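Local coordinates for protein OLD nuclease (Thermus scotoductus, PDB 6P74) that degrades linear and supercoiled double-stranded DNA from 5' to 3' with the help of divalent metal ions, and hydrolyses ATP when stimulated by DNA, at residues Leu325-Arg330 / Val335-Arg340; Glu14-Pro19 / Thr35-Ala40; Leu231-Arg236 / Ser253-Gly258; Leu159-Arg164 / Leu266-Gly271. One frame throughout, in Å; residues are numbered along the deposited sequence.

Interaction 1. Residues Leu325-Arg330 / Val335-Arg340. With SO4 (sulfate ion), chain G; SO4 (sulfate ion), chain H.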
loop_
_atom_site.group_PDB
_atom_site.type_symbol
_atom_site.label_atom_id
_atom_site.label_comp_id
_atom_site.label_asym_id
_atom_site.label_seq_id
_atom_site.Cartn_x
_atom_site.Cartn_y
_atom_site.Cartn_z
ATOM N N LEU A 325 -8.412 5.527 20.697
ATOM C CA LEU A 325 -9.455 4.829 19.943
ATOM C C LEU A 325 -9.830 5.653 18.716
ATOM O O LEU A 325 -10.171 6.836 18.835
ATOM C CB LEU A 325 -10.667 4.542 20.839
ATOM C CG LEU A 325 -11.972 3.992 20.257
ATOM C CD1 LEU A 325 -11.763 2.730 19.470
ATOM C CD2 LEU A 325 -12.940 3.721 21.396
ATOM N N VAL A 326 -9.745 5.033 17.540
ATOM C CA VAL A 326 -9.847 5.721 16.252
ATOM C C VAL A 326 -11.050 5.165 15.501
ATOM O O VAL A 326 -11.182 3.945 15.354
ATOM C CB VAL A 326 -8.564 5.556 15.410
ATOM C CG1 VAL A 326 -8.697 6.258 14.036
ATOM C CG2 VAL A 326 -7.359 6.097 16.144
ATOM N N ARG A 327 -11.924 6.051 15.022
ATOM C CA ARG A 327 -13.077 5.586 14.260
ATOM C C ARG A 327 -13.695 6.744 13.489
ATOM O O ARG A 327 -13.396 7.916 13.746
ATOM C CB ARG A 327 -14.109 4.916 15.173
ATOM C CG ARG A 327 -14.963 5.852 15.926
ATOM C CD ARG A 327 -15.582 5.135 17.084
ATOM N NE ARG A 327 -15.376 5.942 18.271
ATOM C CZ ARG A 327 -15.688 5.583 19.505
ATOM N NH1 ARG A 327 -16.240 4.397 19.757
ATOM N NH2 ARG A 327 -15.429 6.435 20.482
ATOM N N LYS A 328 -14.536 6.391 12.510
ATOM C CA LYS A 328 -15.219 7.372 11.679
ATOM C C LYS A 328 -16.584 7.685 12.280
ATOM O O LYS A 328 -17.309 6.781 12.703
ATOM C CB LYS A 328 -15.372 6.862 10.240
ATOM C CG LYS A 328 -14.044 6.671 9.493
ATOM C CD LYS A 328 -14.219 6.340 7.988
ATOM C CE LYS A 328 -12.843 6.192 7.280
ATOM N NZ LYS A 328 -12.870 6.191 5.783
ATOM N N ASP A 329 -16.927 8.973 12.341
ATOM C CA ASP A 329 -18.202 9.390 12.913
ATOM C C ASP A 329 -19.296 9.330 11.839
ATOM O O ASP A 329 -19.081 8.853 10.718
ATOM C CB ASP A 329 -18.072 10.771 13.578
ATOM C CG ASP A 329 -18.100 11.951 12.582
ATOM O OD1 ASP A 329 -18.290 11.768 11.353
ATOM O OD2 ASP A 329 -17.925 13.095 13.057
ATOM N N ARG A 330 -20.494 9.816 12.183
ATOM C CA ARG A 330 -21.634 9.697 11.279
ATOM C C ARG A 330 -21.289 10.138 9.867
ATOM O O ARG A 330 -21.877 9.639 8.903
ATOM C CB ARG A 330 -22.817 10.503 11.822
ATOM C CG ARG A 330 -23.385 9.942 13.120
ATOM C CD ARG A 330 -24.853 10.314 13.304
ATOM N NE ARG A 330 -25.553 9.366 14.173
ATOM C CZ ARG A 330 -26.371 8.408 13.741
ATOM N NH1 ARG A 330 -26.604 8.266 12.439
ATOM N NH2 ARG A 330 -26.961 7.594 14.612
ATOM N N VAL A 335 -12.085 10.448 13.988
ATOM C CA VAL A 335 -12.097 11.048 15.306
ATOM C C VAL A 335 -11.255 10.136 16.174
ATOM O O VAL A 335 -11.350 8.912 16.051
ATOM C CB VAL A 335 -13.547 11.174 15.837
ATOM C CG1 VAL A 335 -13.582 11.463 17.319
ATOM C CG2 VAL A 335 -14.292 12.256 15.055
ATOM N N VAL A 336 -10.388 10.714 16.998
ATOM C CA VAL A 336 -9.555 9.948 17.920
ATOM C C VAL A 336 -9.956 10.298 19.341
ATOM O O VAL A 336 -10.125 11.475 19.668
ATOM C CB VAL A 336 -8.064 10.236 17.707
ATOM C CG1 VAL A 336 -7.230 9.380 18.659
ATOM C CG2 VAL A 336 -7.684 10.013 16.265
ATOM N N SER A 337 -10.075 9.282 20.194
ATOM C CA SER A 337 -10.461 9.445 21.589
ATOM C C SER A 337 -9.378 8.887 22.494
ATOM O O SER A 337 -8.685 7.934 22.130
ATOM C CB SER A 337 -11.785 8.705 21.919
ATOM O OG SER A 337 -12.742 8.926 20.909
ATOM N N TYR A 338 -9.287 9.453 23.696
ATOM C CA TYR A 338 -8.273 9.125 24.694
ATOM C C TYR A 338 -8.631 9.842 25.988
ATOM O O TYR A 338 -9.428 10.785 25.996
ATOM C CB TYR A 338 -6.865 9.528 24.229
ATOM C CG TYR A 338 -6.750 10.980 23.797
ATOM C CD1 TYR A 338 -6.509 11.990 24.729
ATOM C CD2 TYR A 338 -6.899 11.341 22.474
ATOM C CE1 TYR A 338 -6.425 13.326 24.354
ATOM C CE2 TYR A 338 -6.799 12.690 22.074
ATOM C CZ TYR A 338 -6.555 13.678 23.022
ATOM O OH TYR A 338 -6.462 15.015 22.648
ATOM N N VAL A 339 -8.039 9.379 27.087
ATOM C CA VAL A 339 -8.227 10.064 28.360
ATOM C C VAL A 339 -7.493 11.401 28.304
ATOM O O VAL A 339 -6.283 11.452 28.062
ATOM C CB VAL A 339 -7.736 9.204 29.529
ATOM C CG1 VAL A 339 -8.048 9.899 30.823
ATOM C CG2 VAL A 339 -8.404 7.827 29.508
ATOM N N ARG A 340 -8.232 12.490 28.505
ATOM C CA ARG A 340 -7.646 13.823 28.538
ATOM C C ARG A 340 -6.782 14.004 29.781
ATOM O O ARG A 340 -7.006 13.373 30.816
ATOM C CB ARG A 340 -8.740 14.894 28.506
ATOM C CG ARG A 340 -9.603 14.882 27.252
ATOM C CD ARG A 340 -10.621 16.033 27.218
ATOM N NE ARG A 340 -9.971 17.351 27.184
ATOM C CZ ARG A 340 -9.331 17.869 26.129
ATOM N NH1 ARG A 340 -9.236 17.187 24.988
ATOM N NH2 ARG A 340 -8.768 19.073 26.218
HETATM S S SO4 G . -11.152 13.009 23.598
HETATM O O1 SO4 G . -11.984 13.726 24.558
HETATM O O2 SO4 G . -9.824 12.820 24.171
HETATM O O3 SO4 G . -11.754 11.708 23.322
HETATM O O4 SO4 G . -11.041 13.780 22.364
HETATM S S SO4 H . -16.776 2.931 12.673
HETATM O O1 SO4 H . -17.880 3.447 13.477
HETATM O O2 SO4 H . -15.660 2.647 13.563
HETATM O O3 SO4 H . -17.169 1.706 11.978
HETATM O O4 SO4 H . -16.370 3.936 11.697
HETATM O O HOH W 1 -12.903 7.965 18.378
#
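A beta hairpin joins Leu325-Arg330 to Val335-Arg340, its antiparallel strands held by two reciprocal pairs of backbone bonds. Leu325 N reaches Ser337 O at 2.8 Å and Ser337 N returns to Leu325 O; Arg327 and Val335 repeat the exchange, Val335 N lying 2.9 Å from Arg327 O. Between them, Val326 and Val336 form a non-hydrogen-bonded pair whose side chains lie side by side, CG2 to CG2 at 3.9 Å. This hairpin closes one edge of the ATPase domain's mixed sheet: strand 323-328 pairs with strand 23-27, and strand 334-337 is outermost within the chain. Val326 packs near Gly33 of the probable ATP-binding P-loop. On the face carrying Leu325, Arg327 and Ser337, one water accepts from Arg327 NE at 3.2 Å, donates to Leu325 O and Val335 O, and bonds to Ser337 OG at 2.7 Å. With CG between backbone N and carbonyl carbon (chi1 79°), the Arg327 chain runs back alongside its strand, and its guanidinium has Leu325 CD2 on one face, 3.5 Å above the plane. Weak bonds tie Arg327 NH2 to the carbonyls of Leu422 and Asp423. A sulfate, probably from the crystallisation liquor, puts its O2 3.3 Å above the centre of the Tyr338 ring.

Interaction 2. Residues Glu14-Pro19 / Thr35-Ala40. With SO4 (sulfate ion), chain D.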
loop_
_atom_site.group_PDB
_atom_site.type_symbol
_atom_site.label_atom_id
_atom_site.label_comp_id
_atom_site.label_asym_id
_atom_site.label_seq_id
_atom_site.Cartn_x
_atom_site.Cartn_y
_atom_site.Cartn_z
ATOM N N GLU A 14 -8.851 13.766 7.958
ATOM C CA GLU A 14 -9.103 15.160 7.609
ATOM C C GLU A 14 -8.401 16.097 8.579
ATOM O O GLU A 14 -7.700 17.029 8.158
ATOM C CB GLU A 14 -10.598 15.441 7.578
ATOM C CG GLU A 14 -10.931 16.914 7.428
ATOM C CD GLU A 14 -12.312 17.153 6.848
ATOM O OE1 GLU A 14 -12.432 18.040 5.976
ATOM O OE2 GLU A 14 -13.276 16.462 7.254
ATOM N N ASP A 15 -8.559 15.853 9.879
ATOM C CA ASP A 15 -7.945 16.695 10.903
ATOM C C ASP A 15 -7.914 15.756 12.106
ATOM O O ASP A 15 -8.927 15.120 12.421
ATOM C CB ASP A 15 -8.698 18.017 11.030
ATOM C CG ASP A 15 -8.033 18.977 12.008
ATOM O OD1 ASP A 15 -7.239 18.523 12.855
ATOM O OD2 ASP A 15 -8.301 20.196 11.931
ATOM N N ILE A 16 -6.767 15.673 12.781
ATOM C CA ILE A 16 -6.635 14.835 13.966
ATOM C C ILE A 16 -5.432 15.373 14.719
ATOM O O ILE A 16 -4.485 15.913 14.141
ATOM C CB ILE A 16 -6.494 13.304 13.804
ATOM C CG1 ILE A 16 -5.302 13.001 12.905
ATOM C CG2 ILE A 16 -7.785 12.711 13.248
ATOM C CD1 ILE A 16 -4.622 11.686 13.198
ATOM N N ASP A 17 -5.464 15.166 16.028
ATOM C CA ASP A 17 -4.425 15.658 16.922
ATOM C C ASP A 17 -4.377 14.722 18.126
ATOM O O ASP A 17 -5.318 14.702 18.925
ATOM C CB ASP A 17 -4.749 17.095 17.325
ATOM C CG ASP A 17 -3.686 17.720 18.199
ATOM O OD1 ASP A 17 -2.718 17.014 18.592
ATOM O OD2 ASP A 17 -3.838 18.929 18.498
ATOM N N LEU A 18 -3.312 13.938 18.266
ATOM C CA LEU A 18 -3.324 13.082 19.445
ATOM C C LEU A 18 -2.002 13.121 20.190
ATOM O O LEU A 18 -0.935 13.253 19.583
ATOM C CB LEU A 18 -3.657 11.623 19.088
ATOM C CG LEU A 18 -2.661 10.873 18.221
ATOM C CD1 LEU A 18 -2.577 9.409 18.668
ATOM C CD2 LEU A 18 -3.109 10.970 16.788
ATOM N N PRO A 19 -2.045 12.995 21.512
ATOM C CA PRO A 19 -0.797 12.839 22.266
ATOM C C PRO A 19 -0.205 11.465 22.034
ATOM O O PRO A 19 -0.908 10.500 21.708
ATOM C CB PRO A 19 -1.225 13.011 23.724
ATOM C CG PRO A 19 -2.701 12.549 23.719
ATOM C CD PRO A 19 -3.239 13.020 22.383
ATOM N N THR A 35 -4.295 2.494 10.875
ATOM C CA THR A 35 -3.034 2.277 10.179
ATOM C C THR A 35 -2.533 3.562 9.528
ATOM O O THR A 35 -1.320 3.773 9.420
ATOM C CB THR A 35 -3.210 1.160 9.146
ATOM O OG1 THR A 35 -3.543 -0.058 9.824
ATOM C CG2 THR A 35 -1.943 0.946 8.348
ATOM N N THR A 36 -3.453 4.437 9.119
ATOM C CA THR A 36 -3.063 5.688 8.486
ATOM C C THR A 36 -2.338 6.604 9.468
ATOM O O THR A 36 -1.410 7.322 9.084
ATOM C CB THR A 36 -4.304 6.356 7.892
ATOM O OG1 THR A 36 -4.905 5.465 6.930
ATOM C CG2 THR A 36 -3.952 7.676 7.215
ATOM N N ILE A 37 -2.731 6.583 10.746
ATOM C CA ILE A 37 -1.945 7.280 11.760
ATOM C C ILE A 37 -0.506 6.776 11.747
ATOM O O ILE A 37 0.445 7.566 11.706
ATOM C CB ILE A 37 -2.584 7.122 13.153
ATOM C CG1 ILE A 37 -3.873 7.948 13.244
ATOM C CG2 ILE A 37 -1.592 7.525 14.250
ATOM C CD1 ILE A 37 -4.674 7.718 14.510
ATOM N N LEU A 38 -0.319 5.455 11.781
ATOM C CA LEU A 38 1.038 4.925 11.797
ATOM C C LEU A 38 1.805 5.314 10.536
ATOM O O LEU A 38 2.990 5.675 10.615
ATOM C CB LEU A 38 1.023 3.413 11.956
ATOM C CG LEU A 38 0.354 2.891 13.221
ATOM C CD1 LEU A 38 0.636 1.414 13.353
ATOM C CD2 LEU A 38 0.863 3.653 14.431
ATOM N N ARG A 39 1.162 5.232 9.359
ATOM C CA ARG A 39 1.872 5.557 8.120
ATOM C C ARG A 39 2.290 7.029 8.089
ATOM O O ARG A 39 3.365 7.366 7.575
ATOM C CB ARG A 39 1.019 5.206 6.902
ATOM C CG ARG A 39 0.565 3.744 6.866
ATOM C CD ARG A 39 1.645 2.765 6.384
ATOM N NE ARG A 39 1.248 2.118 5.131
ATOM C CZ ARG A 39 0.463 1.045 5.041
ATOM N NH1 ARG A 39 -0.016 0.464 6.135
ATOM N NH2 ARG A 39 0.155 0.549 3.849
ATOM N N ALA A 40 1.464 7.916 8.654
ATOM C CA ALA A 40 1.811 9.328 8.686
ATOM C C ALA A 40 3.090 9.565 9.482
ATOM O O ALA A 40 3.946 10.365 9.074
ATOM C CB ALA A 40 0.655 10.146 9.264
HETATM S S SO4 D . -6.747 1.527 8.990
HETATM O O1 SO4 D . -7.804 2.346 9.570
HETATM O O2 SO4 D . -5.840 1.104 10.049
HETATM O O3 SO4 D . -7.332 0.348 8.367
HETATM O O4 SO4 D . -6.019 2.299 7.988
#
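Ile16 and Ile37 meet through their long branches, at a slant: the terminal CD1 of Ile16 rests 3.8 Å from Ile37 CG1 and 4.2 Å from Ile37 CD1. In Ile16, CG1 stands between the backbone N and the carbonyl carbon (chi1 56°), and chi2 of 150° carries CD1 on toward the helix. Ile37 answers from the helix with CG1 turned opposite its carbonyl carbon (chi1 -72°) and extended beyond CG1, a shape that carries CD1 to the tips of both strand side chains. There it also meets Leu18, whose CD2 approaches Ile37 CD1 at 4.3 Å. Ile16 and Leu18, two positions apart, both direct their CB atoms at the helix, while the carboxylate of the intervening Asp17 is paired with Arg4. All three touching residues are buried, and the contact is wholly apolar; Leu5 of strand 2-10 also packs on Ile37. At the start of the helix Thr35 OG1 donates to a sulfate also bound by the amides of Gly31 and Gly33, although the placement of the accepting oxygen is less sure. The arrangement is that of a P-loop ATPase: a Walker A helix, its first turn at the probable phosphate site, packed against a strand of the neighbouring antiparallel sheet.

Interaction 3. Residues Leu231-Arg236 / Ser253-Gly258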
loop_
_atom_site.group_PDB
_atom_site.type_symbol
_atom_site.label_atom_id
_atom_site.label_comp_id
_atom_site.label_asym_id
_atom_site.label_seq_id
_atom_site.Cartn_x
_atom_site.Cartn_y
_atom_site.Cartn_z
ATOM N N LEU A 231 23.804 -9.568 7.964
ATOM C CA LEU A 231 23.431 -10.687 8.811
ATOM C C LEU A 231 21.913 -10.733 8.973
ATOM O O LEU A 231 21.249 -9.701 9.098
ATOM C CB LEU A 231 24.117 -10.568 10.167
ATOM C CG LEU A 231 24.893 -11.740 10.741
ATOM C CD1 LEU A 231 25.875 -12.356 9.742
ATOM C CD2 LEU A 231 25.634 -11.247 11.960
ATOM N N ARG A 232 21.362 -11.939 8.948
ATOM C CA ARG A 232 19.942 -12.138 9.160
ATOM C C ARG A 232 19.753 -13.304 10.118
ATOM O O ARG A 232 20.682 -14.068 10.382
ATOM C CB ARG A 232 19.231 -12.392 7.829
ATOM C CG ARG A 232 20.099 -13.121 6.829
ATOM C CD ARG A 232 19.337 -13.464 5.566
ATOM N NE ARG A 232 19.939 -14.603 4.870
ATOM C CZ ARG A 232 19.450 -15.137 3.754
ATOM N NH1 ARG A 232 18.350 -14.636 3.203
ATOM N NH2 ARG A 232 20.057 -16.171 3.188
ATOM N N LEU A 233 18.550 -13.417 10.673
ATOM C CA LEU A 233 18.156 -14.643 11.347
ATOM C C LEU A 233 17.604 -15.613 10.309
ATOM O O LEU A 233 16.849 -15.220 9.417
ATOM C CB LEU A 233 17.107 -14.372 12.422
ATOM C CG LEU A 233 17.552 -13.913 13.811
ATOM C CD1 LEU A 233 18.817 -14.617 14.239
ATOM C CD2 LEU A 233 17.697 -12.408 13.865
ATOM N N GLN A 234 17.993 -16.880 10.402
ATOM C CA GLN A 234 17.480 -17.857 9.453
ATOM C C GLN A 234 17.170 -19.160 10.179
ATOM O O GLN A 234 17.567 -19.362 11.328
ATOM C CB GLN A 234 18.457 -18.070 8.289
ATOM C CG GLN A 234 19.904 -17.952 8.683
ATOM C CD GLN A 234 20.822 -17.812 7.488
ATOM O OE1 GLN A 234 20.617 -16.954 6.627
ATOM N NE2 GLN A 234 21.842 -18.657 7.427
ATOM N N TYR A 235 16.429 -20.033 9.494
ATOM C CA TYR A 235 16.032 -21.329 10.027
ATOM C C TYR A 235 15.773 -22.269 8.854
ATOM O O TYR A 235 15.665 -21.838 7.701
ATOM C CB TYR A 235 14.802 -21.195 10.927
ATOM C CG TYR A 235 13.640 -20.550 10.223
ATOM C CD1 TYR A 235 13.596 -19.173 10.032
ATOM C CD2 TYR A 235 12.594 -21.317 9.728
ATOM C CE1 TYR A 235 12.533 -18.577 9.373
ATOM C CE2 TYR A 235 11.529 -20.732 9.071
ATOM C CZ TYR A 235 11.506 -19.361 8.892
ATOM O OH TYR A 235 10.446 -18.778 8.230
ATOM N N ARG A 236 15.639 -23.561 9.169
ATOM C CA ARG A 236 15.638 -24.602 8.137
ATOM C C ARG A 236 14.319 -24.667 7.360
ATOM O O ARG A 236 14.284 -24.353 6.167
ATOM C CB ARG A 236 15.994 -25.949 8.772
ATOM C CG ARG A 236 16.161 -27.062 7.777
ATOM C CD ARG A 236 16.284 -28.371 8.504
ATOM N NE ARG A 236 16.489 -29.476 7.582
ATOM C CZ ARG A 236 16.923 -30.673 7.953
ATOM N NH1 ARG A 236 17.201 -30.910 9.229
ATOM N NH2 ARG A 236 17.086 -31.631 7.050
ATOM N N SER A 253 7.376 -14.331 13.505
ATOM C CA SER A 253 6.855 -13.549 14.624
ATOM C C SER A 253 7.562 -13.914 15.917
ATOM O O SER A 253 7.843 -13.041 16.749
ATOM C CB SER A 253 5.355 -13.777 14.781
ATOM O OG SER A 253 4.663 -13.186 13.719
ATOM N N ALA A 254 7.816 -15.209 16.116
ATOM C CA ALA A 254 8.537 -15.650 17.298
ATOM C C ALA A 254 9.955 -15.090 17.312
ATOM O O ALA A 254 10.464 -14.696 18.366
ATOM C CB ALA A 254 8.543 -17.180 17.362
ATOM N N ILE A 255 10.606 -15.026 16.150
ATOM C CA ILE A 255 11.955 -14.468 16.116
ATOM C C ILE A 255 11.940 -12.981 16.452
ATOM O O ILE A 255 12.883 -12.458 17.061
ATOM C CB ILE A 255 12.599 -14.748 14.750
ATOM C CG1 ILE A 255 12.920 -16.241 14.629
ATOM C CG2 ILE A 255 13.853 -13.874 14.540
ATOM C CD1 ILE A 255 13.532 -16.602 13.315
ATOM N N VAL A 256 10.878 -12.273 16.084
ATOM C CA VAL A 256 10.800 -10.860 16.434
ATOM C C VAL A 256 10.733 -10.698 17.947
ATOM O O VAL A 256 11.419 -9.846 18.524
ATOM C CB VAL A 256 9.599 -10.211 15.718
ATOM C CG1 VAL A 256 9.269 -8.854 16.313
ATOM C CG2 VAL A 256 9.916 -10.065 14.245
ATOM N N VAL A 257 9.916 -11.520 18.618
ATOM C CA VAL A 257 9.864 -11.465 20.076
ATOM C C VAL A 257 11.246 -11.716 20.649
ATOM O O VAL A 257 11.693 -11.014 21.567
ATOM C CB VAL A 257 8.821 -12.459 20.630
ATOM C CG1 VAL A 257 8.763 -12.394 22.163
ATOM C CG2 VAL A 257 7.430 -12.186 20.032
ATOM N N GLY A 258 11.966 -12.693 20.088
ATOM C CA GLY A 258 13.310 -12.970 20.564
ATOM C C GLY A 258 14.242 -11.784 20.384
ATOM O O GLY A 258 15.107 -11.527 21.229
#
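The Tyr235 ring meets the helix at a slant, its CD1 atom 4.2 Å from Ile255 CD1. Other residues of the same helix, Ile251 and Gln252, also touch the tyrosine. The contact is strand-on-helix packing: a weakly bonded strand about 232-235, at the end of the dimerization region, lies against helix 246-266, with which the C-terminal part of the ATPase domain begins. A single helix residue, Ile255, serves both strand residues, and its two branches divide the work. The longer one runs through CG1, which lies opposite the carbonyl carbon (chi1 -71°); with chi2 at 179° it is fully extended and delivers CD1 to the tyrosine. The shorter branch, CG2, turns to Leu233. Tyr235 holds its ring carbon CG between backbone N and carbonyl carbon, with chi1 at 56°, which swings the ring toward the helix so that its CD1 atom nears the end of the isoleucine. Leu233 and Tyr235 both direct CB toward the helix, whereas the intervening Gln234 points away, and its NE2 bonds to Ala222 O of the second subunit. Residues Arg232 to Tyr235 form an antiparallel ladder with a strand of that subunit, so the layer resting on the helix is part of a sheet that continues across the dimer interface. Ile151 and Leu156 of the same chain further enclose Leu233. The leucine and isoleucine side chains run antiparallel alongside each other, leaving Ile255 CG2 beside both Leu233 CG, at 3.8 Å, and Leu233 CB, at 3.9 Å.

Interaction 4. Residues Leu159-Arg164 / Leu266-Gly271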
loop_
_atom_site.group_PDB
_atom_site.type_symbol
_atom_site.label_atom_id
_atom_site.label_comp_id
_atom_site.label_asym_id
_atom_site.label_seq_id
_atom_site.Cartn_x
_atom_site.Cartn_y
_atom_site.Cartn_z
ATOM N N LEU A 159 20.100 -3.913 16.717
ATOM C CA LEU A 159 20.549 -4.857 17.738
ATOM C C LEU A 159 22.056 -5.096 17.659
ATOM O O LEU A 159 22.738 -5.159 18.693
ATOM C CB LEU A 159 19.792 -6.181 17.608
ATOM C CG LEU A 159 20.117 -7.272 18.635
ATOM C CD1 LEU A 159 19.742 -6.854 20.051
ATOM C CD2 LEU A 159 19.424 -8.591 18.281
ATOM N N LEU A 160 22.590 -5.233 16.444
ATOM C CA LEU A 160 23.998 -5.558 16.233
ATOM C C LEU A 160 24.930 -4.354 16.291
ATOM O O LEU A 160 26.140 -4.537 16.158
ATOM C CB LEU A 160 24.185 -6.248 14.877
ATOM C CG LEU A 160 23.462 -7.583 14.693
ATOM C CD1 LEU A 160 23.501 -8.005 13.231
ATOM C CD2 LEU A 160 24.087 -8.646 15.584
ATOM N N GLN A 161 24.427 -3.140 16.485
ATOM C CA GLN A 161 25.335 -2.012 16.323
ATOM C C GLN A 161 26.394 -1.978 17.431
ATOM O O GLN A 161 27.501 -1.478 17.191
ATOM C CB GLN A 161 24.555 -0.692 16.230
ATOM C CG GLN A 161 24.223 -0.007 17.543
ATOM C CD GLN A 161 23.571 1.365 17.337
ATOM O OE1 GLN A 161 23.217 1.748 16.206
ATOM N NE2 GLN A 161 23.412 2.110 18.433
ATOM N N PRO A 162 26.131 -2.507 18.634
ATOM C CA PRO A 162 27.243 -2.682 19.581
ATOM C C PRO A 162 28.203 -3.781 19.159
ATOM O O PRO A 162 29.383 -3.738 19.529
ATOM C CB PRO A 162 26.531 -3.019 20.901
ATOM C CG PRO A 162 25.256 -3.636 20.486
ATOM C CD PRO A 162 24.843 -2.883 19.246
ATOM N N VAL A 163 27.734 -4.757 18.380
ATOM C CA VAL A 163 28.615 -5.796 17.853
ATOM C C VAL A 163 29.472 -5.241 16.725
ATOM O O VAL A 163 30.700 -5.371 16.735
ATOM C CB VAL A 163 27.782 -7.002 17.381
ATOM C CG1 VAL A 163 28.620 -7.953 16.552
ATOM C CG2 VAL A 163 27.185 -7.710 18.570
ATOM N N ARG A 164 28.827 -4.627 15.728
ATOM C CA ARG A 164 29.542 -3.982 14.631
ATOM C C ARG A 164 30.618 -3.031 15.142
ATOM O O ARG A 164 31.614 -2.782 14.449
ATOM C CB ARG A 164 28.536 -3.241 13.740
ATOM C CG ARG A 164 29.128 -2.571 12.525
ATOM C CD ARG A 164 28.097 -1.711 11.811
ATOM N NE ARG A 164 28.721 -0.837 10.811
ATOM C CZ ARG A 164 29.119 0.415 11.044
ATOM N NH1 ARG A 164 28.956 0.949 12.247
ATOM N NH2 ARG A 164 29.675 1.138 10.077
ATOM N N LEU A 266 20.159 -6.453 26.609
ATOM C CA LEU A 266 21.305 -5.612 26.272
ATOM C C LEU A 266 21.197 -4.233 26.902
ATOM O O LEU A 266 22.212 -3.540 27.034
ATOM C CB LEU A 266 21.460 -5.480 24.754
ATOM C CG LEU A 266 22.220 -6.603 24.032
ATOM C CD1 LEU A 266 23.649 -6.751 24.558
ATOM C CD2 LEU A 266 21.477 -7.949 24.106
ATOM N N GLY A 267 19.992 -3.828 27.300
ATOM C CA GLY A 267 19.800 -2.630 28.081
ATOM C C GLY A 267 19.972 -1.327 27.343
ATOM O O GLY A 267 19.650 -0.278 27.908
ATOM N N GLU A 268 20.459 -1.345 26.109
ATOM C CA GLU A 268 20.642 -0.100 25.384
ATOM C C GLU A 268 19.293 0.521 25.038
ATOM O O GLU A 268 18.347 -0.174 24.663
ATOM C CB GLU A 268 21.460 -0.335 24.116
ATOM C CG GLU A 268 22.941 -0.590 24.359
ATOM C CD GLU A 268 23.765 -0.357 23.111
ATOM O OE1 GLU A 268 23.153 -0.020 22.076
ATOM O OE2 GLU A 268 25.011 -0.501 23.155
ATOM N N LYS A 269 19.207 1.838 25.189
ATOM C CA LYS A 269 18.047 2.576 24.717
ATOM C C LYS A 269 17.968 2.493 23.196
ATOM O O LYS A 269 18.986 2.570 22.504
ATOM C CB LYS A 269 18.136 4.036 25.181
ATOM C CG LYS A 269 18.199 4.219 26.707
ATOM C CD LYS A 269 17.787 5.629 27.112
ATOM C CE LYS A 269 17.138 5.666 28.498
ATOM N NZ LYS A 269 18.153 5.606 29.585
ATOM N N ILE A 270 16.753 2.330 22.667
ATOM C CA ILE A 270 16.598 2.147 21.228
ATOM C C ILE A 270 15.589 3.117 20.629
ATOM O O ILE A 270 15.263 3.025 19.442
ATOM C CB ILE A 270 16.222 0.693 20.898
ATOM C CG1 ILE A 270 14.893 0.318 21.543
ATOM C CG2 ILE A 270 17.328 -0.252 21.359
ATOM C CD1 ILE A 270 14.396 -1.047 21.148
ATOM N N GLY A 271 15.095 4.062 21.424
ATOM C CA GLY A 271 14.231 5.090 20.870
ATOM C C GLY A 271 12.829 4.602 20.545
ATOM O O GLY A 271 12.258 3.801 21.293
#
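Glu268 and Pro162 meet where the loop after helix 246-266 passes helix 154-166, joining the C-terminal part of the ATPase domain to the dimerization region. The two side chains pass in opposite senses, and the carboxylate oxygen Glu268 OE2 comes to 3.7 Å from Pro162 CB and 4.1 Å from Pro162 CG. The glutamate sets CG opposite its carbonyl carbon (chi1 -73°) and then runs extended (chi2 -161°), enough to span the distance from loop to helix. What holds its charged end lies one turn earlier on that same helix: Arg158 forms a salt bridge with OE1 and also bonds to Lys269 O, while Arg165 makes a long, weak ion pair with OE2. The proline is thus an apolar neighbour of a carboxylate held chiefly by Arg158. Pro162 has no amide hydrogen to give to the preceding turn, consistent with the helix kink. Leu266, at the end of helix 246-266, turns CB toward helix 154-166, its CD2 lying loosely about 4.5 Å from Leu159 CD1; it also packs on Gln188 of the second subunit. Gly267 then leaves the helical conformation with phi at 73°. Beside the proline, Gln161 NE2 stands 4.2 Å from Glu268 OE1.

How the interactions relate
Two neighbourhoods emerge, their contact centres 29 to 36 Å apart. Interactions 1 and 2, centres 11 Å apart, touch in the ATPase domain: Val326 CG2 lies 3.5 Å from Ile37 CD1, and Tyr338 packs on Pro19, so the edge hairpin, strand 13-19 and the Walker A helix meet in one apolar core. Interactions 3 and 4, centres about 17 Å apart, join the dimerization region to helix 246-266 and the loop after it; they meet where Leu231 packs on Leu160. Interaction 3 is nested inside the loop interaction 4 closes. Interaction 2 precedes both along the chain, and interaction 1 follows. Interactions 2, 3 and 4 reach the second subunit, placing nucleotide-site and dimerization elements near the dimer interface.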